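Local coordinates for CADD-like protein of unknown function (Nostoc punctiforme, PDB 3B5P) that is of unknown function but belongs to an all-helical family of the haem-oxygenase-like clan and is named for its likeness to the chlamydial CADD protein, at residues T25-V30 against V220-L225; V44-S49 against K112-S117; E54-T59 against E80-E85; A141-E146 against E186-L191. All coordinates share one frame; numbering follows the deposited sequence. Where two conformers were deposited one is given.

In the fold
Between T25 and L225 nearly the whole modelled chain is enclosed by interaction 1, which brings the long C-terminal helix 204-229 back to the short helix 28-31. Nested inside it, interaction 2 joins helix 38-48 to the loop ahead of helix 118-130, and inside the span closed by interaction 2, interaction 3 closes the hairpin of helices 50-68 and 72-85. Interaction 4, also inside interaction 1, follows 2 and 3 in series, pairing helix 135-163 with helix 186-196, so no two closures cross. Interactions 1 and 2 touch through L225 and W221 against Q47, V44 and Y48; interactions 3 and 4 touch where L55 meets I145. Interaction 1 lies across the chain's centre from interactions 3 and 4, its centre about 25 Å from that of interaction 3.

Interaction 1. Residues T25-V30 against V220-L225; sequences TENPVV and VWWQEL
W222 of helix 204-229 receives N27, P28 and V29 from the start of the short helix 28-31, whose N-cap is N27, within an all-helical haem-oxygenase-like fold. Along the long helix, W221 comes first and works from behind: its CZ3 sits 3.4 Å above the centre of the W222 ring system, on the face turned away from N27, while its NE1 bonds to T120. W222 itself carries most of the contact. Its CG lies anti to the carbonyl carbon (chi1 -81°), which presents the other indole face to the N27 amide. That amide stands almost upright on the ring, the two planes 82° apart, with ND2 placed toward the rim, 3.6 Å from W222 CD2; ND2 itself is hydrogen-bonded to A21 O. V29 approaches differently, bringing its CG2 in the indole plane to the edge, 3.7 Å from W222 CE3. Its side chain also touches I41 and L159, so two further helices converge here. The backbone of W222 matters too, because P28 CG rests 3.7 Å from W222 O. The next residue, Q223, continues this strip: although its CB points away, its CG passes 4.0 Å from P28 CG, and the CA atoms of P28 and Q223 are the nearest pair of the two backbones. L225 turns instead to helix 38-48, meeting Y43, V44 and Q47. The oxygen of the N27 amide makes the cap: V30 N donates to N27 OD1 over 3.1 Å at 155°, arriving in the carbonyl plane on a lone pair.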
loop_
_atom_site.group_PDB
_atom_site.type_symbol
_atom_site.label_atom_id
_atom_site.label_comp_id
_atom_site.label_asym_id
_atom_site.label_seq_id
_atom_site.Cartn_x
_atom_site.Cartn_y
_atom_site.Cartn_z
ATOM N N THR A 25 -16.391 4.720 1.889
ATOM C CA THR A 25 -17.312 5.817 2.157
ATOM C C THR A 25 -16.793 6.882 3.142
ATOM O O THR A 25 -17.131 8.049 2.989
ATOM C CB THR A 25 -18.696 5.282 2.660
ATOM O OG1 THR A 25 -18.541 4.451 3.819
ATOM C CG2 THR A 25 -19.388 4.479 1.559
ATOM N N GLU A 26 -16.007 6.484 4.139
ATOM C CA GLU A 26 -15.522 7.388 5.222
ATOM C C GLU A 26 -14.083 7.912 5.050
ATOM O O GLU A 26 -13.562 8.641 5.903
ATOM C CB GLU A 26 -15.629 6.663 6.572
ATOM C CG GLU A 26 -17.066 6.239 6.874
ATOM C CD GLU A 26 -17.169 5.172 7.942
ATOM O OE1 GLU A 26 -16.984 5.500 9.137
ATOM O OE2 GLU A 26 -17.458 4.006 7.592
ATOM N N ASN A 27 -13.440 7.546 3.951
ATOM C CA ASN A 27 -12.144 8.087 3.624
ATOM C C ASN A 27 -12.255 9.614 3.535
ATOM O O ASN A 27 -13.228 10.118 2.981
ATOM C CB ASN A 27 -11.657 7.466 2.317
ATOM C CG ASN A 27 -10.365 8.067 1.847
ATOM O OD1 ASN A 27 -10.380 9.055 1.139
ATOM N ND2 ASN A 27 -9.246 7.474 2.228
ATOM N N PRO A 28 -11.289 10.352 4.128
ATOM C CA PRO A 28 -11.392 11.826 4.173
ATOM C C PRO A 28 -11.291 12.583 2.831
ATOM O O PRO A 28 -11.933 13.645 2.681
ATOM C CB PRO A 28 -10.279 12.223 5.144
ATOM C CG PRO A 28 -9.293 11.137 5.078
ATOM C CD PRO A 28 -10.079 9.880 4.830
ATOM N N VAL A 29 -10.544 12.048 1.863
ATOM C CA VAL A 29 -10.630 12.545 0.485
ATOM C C VAL A 29 -12.013 12.254 -0.111
ATOM O O VAL A 29 -12.630 13.145 -0.708
ATOM C CB VAL A 29 -9.501 12.013 -0.436
ATOM C CG1 VAL A 29 -9.779 12.331 -1.950
ATOM C CG2 VAL A 29 -8.098 12.550 0.015
ATOM N N VAL A 30 -12.524 11.039 0.064
ATOM C CA VAL A 30 -13.789 10.677 -0.558
ATOM C C VAL A 30 -14.945 11.552 -0.039
ATOM O O VAL A 30 -15.821 11.946 -0.795
ATOM C CB VAL A 30 -14.173 9.168 -0.332
ATOM C CG1 VAL A 30 -15.664 8.908 -0.760
ATOM C CG2 VAL A 30 -13.204 8.245 -1.069
ATOM N N VAL A 220 -3.112 8.848 8.824
ATOM C CA VAL A 220 -2.689 10.232 9.021
ATOM C C VAL A 220 -2.385 10.884 7.669
ATOM O O VAL A 220 -2.770 12.018 7.428
ATOM C CB VAL A 220 -1.451 10.313 9.954
ATOM C CG1 VAL A 220 -0.779 11.671 9.864
ATOM C CG2 VAL A 220 -1.840 9.991 11.401
ATOM N N TRP A 221 -1.737 10.147 6.775
ATOM C CA TRP A 221 -1.434 10.665 5.447
ATOM C C TRP A 221 -2.686 11.035 4.642
ATOM O O TRP A 221 -2.752 12.149 4.142
ATOM C CB TRP A 221 -0.442 9.740 4.692
ATOM C CG TRP A 221 -0.166 10.166 3.306
ATOM C CD1 TRP A 221 0.787 11.065 2.873
ATOM C CD2 TRP A 221 -0.859 9.742 2.147
ATOM N NE1 TRP A 221 0.732 11.186 1.521
ATOM C CE2 TRP A 221 -0.275 10.400 1.045
ATOM C CE3 TRP A 221 -1.923 8.856 1.920
ATOM C CZ2 TRP A 221 -0.726 10.209 -0.266
ATOM C CZ3 TRP A 221 -2.385 8.694 0.629
ATOM C CH2 TRP A 221 -1.778 9.347 -0.451
ATOM N N TRP A 222 -3.687 10.148 4.530
ATOM C CA TRP A 222 -4.912 10.467 3.828
ATOM C C TRP A 222 -5.612 11.711 4.409
ATOM O O TRP A 222 -6.173 12.513 3.660
ATOM C CB TRP A 222 -5.913 9.262 3.845
ATOM C CG TRP A 222 -5.642 8.203 2.829
ATOM C CD1 TRP A 222 -5.083 6.973 3.053
ATOM C CD2 TRP A 222 -5.865 8.290 1.427
ATOM N NE1 TRP A 222 -4.976 6.292 1.892
ATOM C CE2 TRP A 222 -5.436 7.069 0.866
ATOM C CE3 TRP A 222 -6.417 9.265 0.588
ATOM C CZ2 TRP A 222 -5.520 6.799 -0.499
ATOM C CZ3 TRP A 222 -6.504 8.991 -0.790
ATOM C CH2 TRP A 222 -6.040 7.774 -1.312
ATOM N N GLN A 223 -5.592 11.827 5.738
ATOM C CA GLN A 223 -6.207 12.940 6.480
ATOM C C GLN A 223 -5.526 14.260 6.164
ATOM O O GLN A 223 -6.182 15.271 5.861
ATOM C CB GLN A 223 -6.128 12.681 7.994
ATOM C CG GLN A 223 -7.076 11.580 8.432
ATOM C CD GLN A 223 -6.947 11.172 9.905
ATOM O OE1 GLN A 223 -5.872 11.177 10.502
ATOM N NE2 GLN A 223 -8.057 10.747 10.466
ATOM N N GLU A 224 -4.208 14.234 6.190
ATOM C CA GLU A 224 -3.402 15.423 5.888
ATOM C C GLU A 224 -3.433 15.814 4.423
ATOM O O GLU A 224 -3.512 17.009 4.098
ATOM C CB GLU A 224 -1.974 15.202 6.342
ATOM C CG GLU A 224 -1.869 15.169 7.868
ATOM C CD GLU A 224 -0.463 14.895 8.345
ATOM O OE1 GLU A 224 0.394 14.552 7.491
ATOM O OE2 GLU A 224 -0.204 15.041 9.567
ATOM N N LEU A 225 -3.368 14.827 3.546
ATOM C CA LEU A 225 -3.593 15.060 2.104
ATOM C C LEU A 225 -4.971 15.705 1.770
ATOM O O LEU A 225 -5.064 16.592 0.879
ATOM C CB LEU A 225 -3.374 13.760 1.325
ATOM C CG LEU A 225 -3.247 13.780 -0.203
ATOM C CD1 LEU A 225 -2.109 14.678 -0.695
ATOM C CD2 LEU A 225 -3.047 12.341 -0.703
#

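Interaction 2. Residues V44-S49 against K112-S117; sequences VMQQYS and KNTMPS. With EDO (1,2-ethanediol), chain D.
Q47 and T114 slant past each other, while Q46 and T114 are set nearly at right angles, so that T114 is packed against the two glutamines in two different ways. The polar grip is made separately, by Q47 on the loop backbone. The Q47 chain bends at chi2 (-57°) and thereby lays its amide along the backbone of the loop 112-117. NE2 donates to M115 O over 2.9 Å, nearly straight at 173° and in the plane of the amide. OE1 accepts from S117 N at 2.8 Å, but this donor stands well above the carbonyl plane, 46° out of it. A single side-chain amide thus engages the C=O and N-H of residues two apart, which is likely to hold the irregular connection just before helix 118-130. S117 is the N-cap of that helix; its OG caps a backbone N there and also bonds E228, while T120 OG1 is a further partner of Q47 OE1. With an alanine at position Q47, M115 O and S117 N are likely to lose these mates and the loop to shift at the helix start. T114 CG2 presses against the same amide, 3.3 Å from Q47 NE2. T114 OG1, bonded to V111 O, lies 3.5 Å from Q46 CB. Beyond that methylene Q46 runs extended to a 1,2-ethanediol, probably from the crystallisation liquor: EDO O1 donates to Q46 OE1 at 2.7 Å, and Q46 NE2 reaches EDO O2 at 3.2 Å.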
loop_
_atom_site.group_PDB
_atom_site.type_symbol
_atom_site.label_atom_id
_atom_site.label_comp_id
_atom_site.label_asym_id
_atom_site.label_seq_id
_atom_site.Cartn_x
_atom_site.Cartn_y
_atom_site.Cartn_z
ATOM N N VAL A 44 -4.136 14.833 -5.588
ATOM C CA VAL A 44 -4.230 13.644 -4.760
ATOM C C VAL A 44 -3.637 12.406 -5.420
ATOM O O VAL A 44 -2.917 11.645 -4.760
ATOM C CB VAL A 44 -5.706 13.351 -4.265
ATOM C CG1 VAL A 44 -5.799 11.948 -3.631
ATOM C CG2 VAL A 44 -6.157 14.407 -3.242
HETATM N N MSE A 45 -3.982 12.163 -6.690
HETATM C CA MSE A 45 -3.468 11.027 -7.441
HETATM C C MSE A 45 -1.950 11.080 -7.617
HETATM O O MSE A 45 -1.270 10.055 -7.546
HETATM C CB MSE A 45 -4.125 10.933 -8.836
HETATM C CG MSE A 45 -5.552 10.401 -8.795
HETATM SE SE MSE A 45 -5.634 8.638 -7.804
HETATM C CE MSE A 45 -4.434 7.822 -8.760
ATOM N N GLN A 46 -1.451 12.274 -7.850
ATOM C CA GLN A 46 -0.053 12.509 -8.025
ATOM C C GLN A 46 0.700 12.189 -6.733
ATOM O O GLN A 46 1.744 11.553 -6.775
ATOM C CB GLN A 46 0.206 13.943 -8.450
ATOM C CG GLN A 46 -0.086 14.243 -9.915
ATOM C CD GLN A 46 -0.202 15.745 -10.236
ATOM O OE1 GLN A 46 -0.249 16.579 -9.331
ATOM N NE2 GLN A 46 -0.252 16.084 -11.548
ATOM N N GLN A 47 0.215 12.670 -5.593
ATOM C CA GLN A 47 0.864 12.368 -4.300
ATOM C C GLN A 47 0.736 10.882 -3.979
ATOM O O GLN A 47 1.696 10.224 -3.569
ATOM C CB GLN A 47 0.277 13.223 -3.157
ATOM C CG GLN A 47 0.683 14.701 -3.237
ATOM C CD GLN A 47 2.176 14.880 -3.244
ATOM O OE1 GLN A 47 2.852 14.351 -2.369
ATOM N NE2 GLN A 47 2.697 15.672 -4.206
ATOM N N TYR A 48 -0.439 10.326 -4.204
ATOM C CA TYR A 48 -0.608 8.912 -3.961
ATOM C C TYR A 48 0.484 8.099 -4.676
ATOM O O TYR A 48 1.059 7.177 -4.093
ATOM C CB TYR A 48 -1.971 8.432 -4.439
ATOM C CG TYR A 48 -2.057 6.929 -4.461
ATOM C CD1 TYR A 48 -2.225 6.199 -3.286
ATOM C CD2 TYR A 48 -1.964 6.238 -5.657
ATOM C CE1 TYR A 48 -2.249 4.799 -3.325
ATOM C CE2 TYR A 48 -2.038 4.852 -5.709
ATOM C CZ TYR A 48 -2.174 4.139 -4.552
ATOM O OH TYR A 48 -2.217 2.758 -4.651
ATOM N N SER A 49 0.741 8.441 -5.951
ATOM C CA SER A 49 1.647 7.694 -6.796
ATOM C C SER A 49 3.071 7.511 -6.265
ATOM O O SER A 49 3.775 6.601 -6.698
ATOM C CB SER A 49 1.659 8.239 -8.234
ATOM O OG SER A 49 2.458 9.390 -8.358
ATOM N N LYS A 112 4.933 11.460 -13.110
ATOM C CA LYS A 112 6.336 11.070 -13.051
ATOM C C LYS A 112 7.249 12.130 -12.432
ATOM O O LYS A 112 8.239 11.785 -11.808
ATOM C CB LYS A 112 6.827 10.600 -14.409
ATOM C CG LYS A 112 6.329 9.214 -14.706
ATOM C CD LYS A 112 6.628 8.772 -16.118
ATOM C CE LYS A 112 5.833 7.535 -16.483
ATOM N NZ LYS A 112 6.167 7.082 -17.861
ATOM N N ASN A 113 6.910 13.410 -12.572
ATOM C CA ASN A 113 7.765 14.485 -11.994
ATOM C C ASN A 113 7.331 14.982 -10.615
ATOM O O ASN A 113 7.902 15.933 -10.075
ATOM C CB ASN A 113 7.827 15.679 -12.967
ATOM C CG ASN A 113 8.608 15.371 -14.231
ATOM O OD1 ASN A 113 9.670 14.756 -14.188
ATOM N ND2 ASN A 113 8.096 15.819 -15.356
ATOM N N THR A 114 6.320 14.342 -10.040
ATOM C CA THR A 114 5.801 14.777 -8.758
ATOM C C THR A 114 6.825 14.767 -7.643
ATOM O O THR A 114 7.503 13.785 -7.428
ATOM C CB THR A 114 4.606 13.945 -8.328
ATOM O OG1 THR A 114 3.584 14.037 -9.345
ATOM C CG2 THR A 114 4.082 14.449 -6.951
HETATM N N MSE A 115 6.873 15.863 -6.890
HETATM C CA MSE A 115 7.658 15.939 -5.665
HETATM C C MSE A 115 6.713 15.789 -4.468
HETATM O O MSE A 115 5.550 16.200 -4.514
HETATM C CB MSE A 115 8.390 17.280 -5.601
HETATM C CG MSE A 115 9.586 17.393 -6.532
HETATM SE SE MSE A 115 10.178 19.241 -6.634
HETATM C CE MSE A 115 12.013 18.724 -6.680
ATOM N N PRO A 116 7.198 15.164 -3.408
ATOM C CA PRO A 116 6.346 14.916 -2.256
ATOM C C PRO A 116 5.878 16.171 -1.493
ATOM O O PRO A 116 6.640 17.135 -1.293
ATOM C CB PRO A 116 7.188 13.997 -1.385
ATOM C CG PRO A 116 8.582 14.121 -1.881
ATOM C CD PRO A 116 8.543 14.582 -3.280
ATOM N N SER A 117 4.602 16.180 -1.125
ATOM C CA SER A 117 4.063 17.231 -0.274
ATOM C C SER A 117 4.586 17.088 1.153
ATOM O O SER A 117 5.357 16.165 1.449
ATOM C CB SER A 117 2.531 17.246 -0.304
ATOM O OG SER A 117 1.951 16.160 0.379
HETATM C C1 EDO D . -2.267 18.914 -9.672
HETATM O O1 EDO D . -0.893 19.250 -9.370
HETATM C C2 EDO D . -2.760 19.319 -11.058
HETATM O O2 EDO D . -1.982 18.748 -12.140
#

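Interaction 3. Residues E54-T59 against E80-E85; sequences ELVGFT and ENIDEE
V56 and T59 meet I82 and E85 in an antiparallel helix-helix contact, formed where helices 50-68 and 72-85 fold back on each other as a hairpin. The short axes approach to 9.9 Å with a signed crossing angle of -165°, so the helices run nearly side by side. On the apolar side V56 CG1 packs against I82 CG2 at 4.1 Å, the two side chains crossing almost perpendicularly. T59 CG2 slides along I82 instead, 3.7 Å from its CG1. E85 extends back between the helices, its CG anti to the carbonyl carbon (chi1 -71°), and brings OE1 to within 3.3 Å of V56 CG2; L55 CD2 flanks the other carboxylate oxygen. Behind the pair, F58 faces helix 118-130 through L124 and V127. The polar link is a water that donates to both T59 OG1 and E85 OE2, each 2.6 Å away. T59 OG1 in turn donates to L55 O over 2.8 Å, a carbonyl that also takes the backbone N-H of T59. With its own proton spent inside the helix, the threonine hydroxyl can meet the water as an acceptor, and the glutamate is tied to the facing helix by water-mediated rather than direct bonding.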
loop_
_atom_site.group_PDB
_atom_site.type_symbol
_atom_site.label_atom_id
_atom_site.label_comp_id
_atom_site.label_asym_id
_atom_site.label_seq_id
_atom_site.Cartn_x
_atom_site.Cartn_y
_atom_site.Cartn_z
ATOM N N GLU A 54 7.890 4.067 -4.431
ATOM C CA GLU A 54 8.885 3.773 -3.419
ATOM C C GLU A 54 8.723 2.410 -2.783
ATOM O O GLU A 54 9.508 2.058 -1.925
ATOM C CB GLU A 54 8.875 4.838 -2.328
ATOM C CG GLU A 54 9.112 6.287 -2.815
ATOM C CD GLU A 54 10.521 6.554 -3.329
ATOM O OE1 GLU A 54 11.493 5.958 -2.816
ATOM O OE2 GLU A 54 10.660 7.396 -4.236
ATOM N N LEU A 55 7.725 1.636 -3.218
ATOM C CA LEU A 55 7.358 0.373 -2.572
ATOM C C LEU A 55 8.435 -0.707 -2.739
ATOM O O LEU A 55 8.739 -1.409 -1.799
ATOM C CB LEU A 55 6.018 -0.150 -3.125
ATOM C CG LEU A 55 5.498 -1.473 -2.541
ATOM C CD1 LEU A 55 5.488 -1.471 -0.997
ATOM C CD2 LEU A 55 4.144 -1.820 -3.099
ATOM N N VAL A 56 9.049 -0.805 -3.912
ATOM C CA VAL A 56 10.088 -1.814 -4.135
ATOM C C VAL A 56 11.261 -1.596 -3.160
ATOM O O VAL A 56 11.772 -2.544 -2.581
ATOM C CB VAL A 56 10.518 -1.892 -5.634
ATOM C CG1 VAL A 56 11.980 -2.453 -5.796
ATOM C CG2 VAL A 56 9.503 -2.732 -6.428
ATOM N N GLY A 57 11.640 -0.342 -2.962
ATOM C CA GLY A 57 12.695 0.034 -2.010
ATOM C C GLY A 57 12.406 -0.358 -0.570
ATOM O O GLY A 57 13.254 -0.907 0.102
ATOM N N PHE A 58 11.202 -0.078 -0.092
ATOM C CA PHE A 58 10.809 -0.552 1.227
ATOM C C PHE A 58 10.769 -2.067 1.346
ATOM O O PHE A 58 11.166 -2.595 2.370
ATOM C CB PHE A 58 9.458 0.054 1.647
ATOM C CG PHE A 58 9.512 1.545 1.905
ATOM C CD1 PHE A 58 10.479 2.090 2.751
ATOM C CD2 PHE A 58 8.592 2.404 1.308
ATOM C CE1 PHE A 58 10.537 3.483 3.003
ATOM C CE2 PHE A 58 8.636 3.787 1.554
ATOM C CZ PHE A 58 9.631 4.326 2.405
ATOM N N THR A 59 10.271 -2.768 0.323
ATOM C CA THR A 59 10.190 -4.216 0.368
ATOM C C THR A 59 11.615 -4.795 0.413
ATOM O O THR A 59 11.858 -5.835 1.040
ATOM C CB THR A 59 9.448 -4.791 -0.858
ATOM O OG1 THR A 59 8.204 -4.095 -1.038
ATOM C CG2 THR A 59 9.215 -6.328 -0.703
ATOM N N GLU A 80 10.144 -12.634 -4.624
ATOM C CA GLU A 80 9.108 -12.892 -5.638
ATOM C C GLU A 80 8.157 -11.697 -5.779
ATOM O O GLU A 80 7.771 -11.354 -6.892
ATOM C CB GLU A 80 8.326 -14.173 -5.341
ATOM C CG GLU A 80 9.184 -15.454 -5.386
ATOM C CD GLU A 80 8.495 -16.712 -4.798
ATOM O OE1 GLU A 80 7.258 -16.714 -4.581
ATOM O OE2 GLU A 80 9.214 -17.713 -4.560
ATOM N N ASN A 81 7.805 -11.044 -4.663
ATOM C CA ASN A 81 6.978 -9.827 -4.709
ATOM C C ASN A 81 7.686 -8.660 -5.410
ATOM O O ASN A 81 7.120 -8.050 -6.326
ATOM C CB ASN A 81 6.528 -9.376 -3.303
ATOM C CG ASN A 81 5.622 -10.390 -2.607
ATOM O OD1 ASN A 81 5.269 -11.434 -3.172
ATOM N ND2 ASN A 81 5.241 -10.079 -1.369
ATOM N N ILE A 82 8.934 -8.379 -5.010
ATOM C CA ILE A 82 9.772 -7.402 -5.695
ATOM C C ILE A 82 9.811 -7.694 -7.201
ATOM O O ILE A 82 9.725 -6.783 -8.010
ATOM C CB ILE A 82 11.242 -7.365 -5.138
ATOM C CG1 ILE A 82 11.265 -6.792 -3.704
ATOM C CG2 ILE A 82 12.155 -6.563 -6.075
ATOM C CD1 ILE A 82 12.592 -6.861 -2.960
ATOM N N ASP A 83 9.967 -8.954 -7.571
ATOM C CA ASP A 83 10.062 -9.335 -8.993
ATOM C C ASP A 83 8.778 -9.022 -9.751
ATOM O O ASP A 83 8.853 -8.516 -10.870
ATOM C CB ASP A 83 10.388 -10.824 -9.166
ATOM C CG ASP A 83 11.834 -11.195 -8.787
ATOM O OD1 ASP A 83 12.700 -10.317 -8.643
ATOM O OD2 ASP A 83 12.093 -12.405 -8.646
ATOM N N GLU A 84 7.619 -9.355 -9.174
ATOM C CA GLU A 84 6.324 -8.962 -9.759
ATOM C C GLU A 84 6.225 -7.456 -9.929
ATOM O O GLU A 84 5.936 -6.986 -11.017
ATOM C CB GLU A 84 5.152 -9.377 -8.905
ATOM C CG GLU A 84 4.761 -10.843 -8.942
ATOM C CD GLU A 84 3.780 -11.181 -7.793
ATOM O OE1 GLU A 84 2.996 -10.266 -7.399
ATOM O OE2 GLU A 84 3.802 -12.332 -7.274
ATOM N N GLU A 85 6.462 -6.714 -8.847
ATOM C CA GLU A 85 6.386 -5.242 -8.849
ATOM C C GLU A 85 7.263 -4.623 -9.932
ATOM O O GLU A 85 6.876 -3.640 -10.525
ATOM C CB GLU A 85 6.761 -4.656 -7.473
ATOM C CG GLU A 85 5.695 -4.911 -6.396
ATOM C CD GLU A 85 6.212 -4.907 -4.931
ATOM O OE1 GLU A 85 7.372 -4.501 -4.647
ATOM O OE2 GLU A 85 5.418 -5.331 -4.043
HETATM O O HOH W 1 5.971 -5.422 -1.531
#

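Interaction 4. Residues A141-E146 against E186-L191; sequences ATYAIE and EHEAGL
Y143 OH donates to E188 OE2 across only 2.5 Å, a very short bond in which the carboxylate oxygen lies in the ring plane at the phenol edge, with the two planes turned 60° apart. Both ends have second partners: N12 ND2 bonds the phenol oxygen and R192 NE forms a salt bridge with E188 OE2, so this pair belongs to a small polar network. Y143 CG is anti to its own amide nitrogen, a setting that carries the ring along the interface to the glutamate. A second link is weak: H187 ND1 points to E146 OE1 at 3.5 Å and 151°, the imidazole being poorly ordered. Its NE2 faces E84 OE1 of the neighbouring hairpin, at a spacing too short to be relied on. The E146 carboxylate is inclined 65° to the imidazole, and its OE2 also lies 3.4 Å from H187 CB. E146 CG rests on the opposing backbone, 3.8 Å from E188 CA; the bend at chi2 then turns the carboxylate to H187. Cutting E146 back to an alanine is likely to deprive H187 ND1 of this weak partner and open a gap over E188. Packing then takes over at L191, whose CD2 meets T142 CG2 at 3.9 Å and touches Y143 beside its CA. The helices run antiparallel, their short axes 10.4 Å apart. Around them, helix 204-229 covers Y143 with F207, helix 72-85 supplies L78 against both T142 and L191, and helix 50-68 contributes A62 to T142 and L55 to I145.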
loop_
_atom_site.group_PDB
_atom_site.type_symbol
_atom_site.label_atom_id
_atom_site.label_comp_id
_atom_site.label_asym_id
_atom_site.label_seq_id
_atom_site.Cartn_x
_atom_site.Cartn_y
_atom_site.Cartn_z
ATOM N N ALA A 141 4.707 -4.312 9.837
ATOM C CA ALA A 141 4.493 -3.116 8.992
ATOM C C ALA A 141 4.345 -3.538 7.515
ATOM O O ALA A 141 3.567 -2.951 6.774
ATOM C CB ALA A 141 5.667 -2.109 9.207
ATOM N N THR A 142 5.082 -4.572 7.096
ATOM C CA THR A 142 5.077 -5.053 5.726
ATOM C C THR A 142 3.772 -5.770 5.450
ATOM O O THR A 142 3.234 -5.658 4.363
ATOM C CB THR A 142 6.246 -6.026 5.444
ATOM O OG1 THR A 142 7.503 -5.373 5.706
ATOM C CG2 THR A 142 6.181 -6.623 3.959
ATOM N N TYR A 143 3.266 -6.489 6.461
ATOM C CA TYR A 143 2.001 -7.159 6.394
ATOM C C TYR A 143 0.824 -6.180 6.282
ATOM O O TYR A 143 -0.146 -6.481 5.601
ATOM C CB TYR A 143 1.804 -8.128 7.591
ATOM C CG TYR A 143 0.514 -8.929 7.444
ATOM C CD1 TYR A 143 0.365 -9.869 6.414
ATOM C CD2 TYR A 143 -0.569 -8.698 8.278
ATOM C CE1 TYR A 143 -0.838 -10.586 6.248
ATOM C CE2 TYR A 143 -1.772 -9.412 8.117
ATOM C CZ TYR A 143 -1.890 -10.345 7.100
ATOM O OH TYR A 143 -3.061 -11.029 6.951
ATOM N N ALA A 144 0.928 -5.027 6.918
ATOM C CA ALA A 144 -0.070 -3.913 6.784
ATOM C C ALA A 144 -0.224 -3.367 5.375
ATOM O O ALA A 144 -1.327 -3.048 4.960
ATOM C CB ALA A 144 0.242 -2.821 7.721
ATOM N N ILE A 145 0.878 -3.302 4.636
ATOM C CA ILE A 145 0.909 -2.846 3.257
ATOM C C ILE A 145 0.082 -3.850 2.473
ATOM O O ILE A 145 -0.847 -3.457 1.789
ATOM C CB ILE A 145 2.371 -2.673 2.737
ATOM C CG1 ILE A 145 3.085 -1.575 3.573
ATOM C CG2 ILE A 145 2.370 -2.367 1.228
ATOM C CD1 ILE A 145 4.571 -1.309 3.194
ATOM N N GLU A 146 0.305 -5.133 2.707
ATOM C CA GLU A 146 -0.510 -6.185 2.080
ATOM C C GLU A 146 -1.971 -6.128 2.456
ATOM O O GLU A 146 -2.837 -6.252 1.585
ATOM C CB GLU A 146 0.033 -7.579 2.422
ATOM C CG GLU A 146 -0.446 -8.671 1.488
ATOM C CD GLU A 146 0.077 -8.481 0.054
ATOM O OE1 GLU A 146 1.331 -8.467 -0.116
ATOM O OE2 GLU A 146 -0.772 -8.334 -0.881
ATOM N N GLU A 186 -3.618 -14.723 -2.817
ATOM C CA GLU A 186 -2.405 -15.517 -3.081
ATOM C C GLU A 186 -1.188 -14.806 -2.500
ATOM O O GLU A 186 -0.303 -15.448 -1.920
ATOM C CB GLU A 186 -2.201 -15.747 -4.591
ATOM C CG GLU A 186 -0.756 -16.049 -5.008
ATOM N N HIS A 187 -1.164 -13.483 -2.682
ATOM C CA HIS A 187 -0.125 -12.602 -2.125
ATOM C C HIS A 187 -0.149 -12.569 -0.599
ATOM O O HIS A 187 0.904 -12.641 0.065
ATOM C CB HIS A 187 -0.320 -11.169 -2.644
ATOM C CG HIS A 187 0.744 -10.712 -3.590
ATOM N ND1 HIS A 187 1.464 -9.550 -3.389
ATOM C CD2 HIS A 187 1.214 -11.255 -4.738
ATOM C CE1 HIS A 187 2.325 -9.392 -4.379
ATOM N NE2 HIS A 187 2.198 -10.416 -5.207
ATOM N N GLU A 188 -1.357 -12.420 -0.055
ATOM C CA GLU A 188 -1.528 -12.296 1.389
ATOM C C GLU A 188 -1.156 -13.608 2.062
ATOM O O GLU A 188 -0.426 -13.585 3.022
ATOM C CB GLU A 188 -2.940 -11.828 1.757
ATOM C CG GLU A 188 -3.163 -11.587 3.255
ATOM C CD GLU A 188 -3.541 -12.846 4.023
ATOM O OE1 GLU A 188 -3.936 -13.873 3.409
ATOM O OE2 GLU A 188 -3.441 -12.816 5.261
ATOM N N ALA A 189 -1.606 -14.730 1.507
ATOM C CA ALA A 189 -1.362 -16.075 2.045
ATOM C C ALA A 189 0.115 -16.449 2.007
ATOM O O ALA A 189 0.641 -17.101 2.917
ATOM C CB ALA A 189 -2.225 -17.132 1.271
ATOM N N GLY A 190 0.792 -16.005 0.955
ATOM C CA GLY A 190 2.179 -16.327 0.764
ATOM C C GLY A 190 3.005 -15.668 1.834
ATOM O O GLY A 190 3.868 -16.327 2.418
ATOM N N LEU A 191 2.743 -14.383 2.099
ATOM C CA LEU A 191 3.492 -13.653 3.156
ATOM C C LEU A 191 3.145 -14.150 4.556
ATOM O O LEU A 191 4.039 -14.364 5.390
ATOM C CB LEU A 191 3.294 -12.125 3.052
ATOM C CG LEU A 191 4.288 -11.269 3.854
ATOM C CD1 LEU A 191 5.704 -11.431 3.347
ATOM C CD2 LEU A 191 3.882 -9.756 3.882
#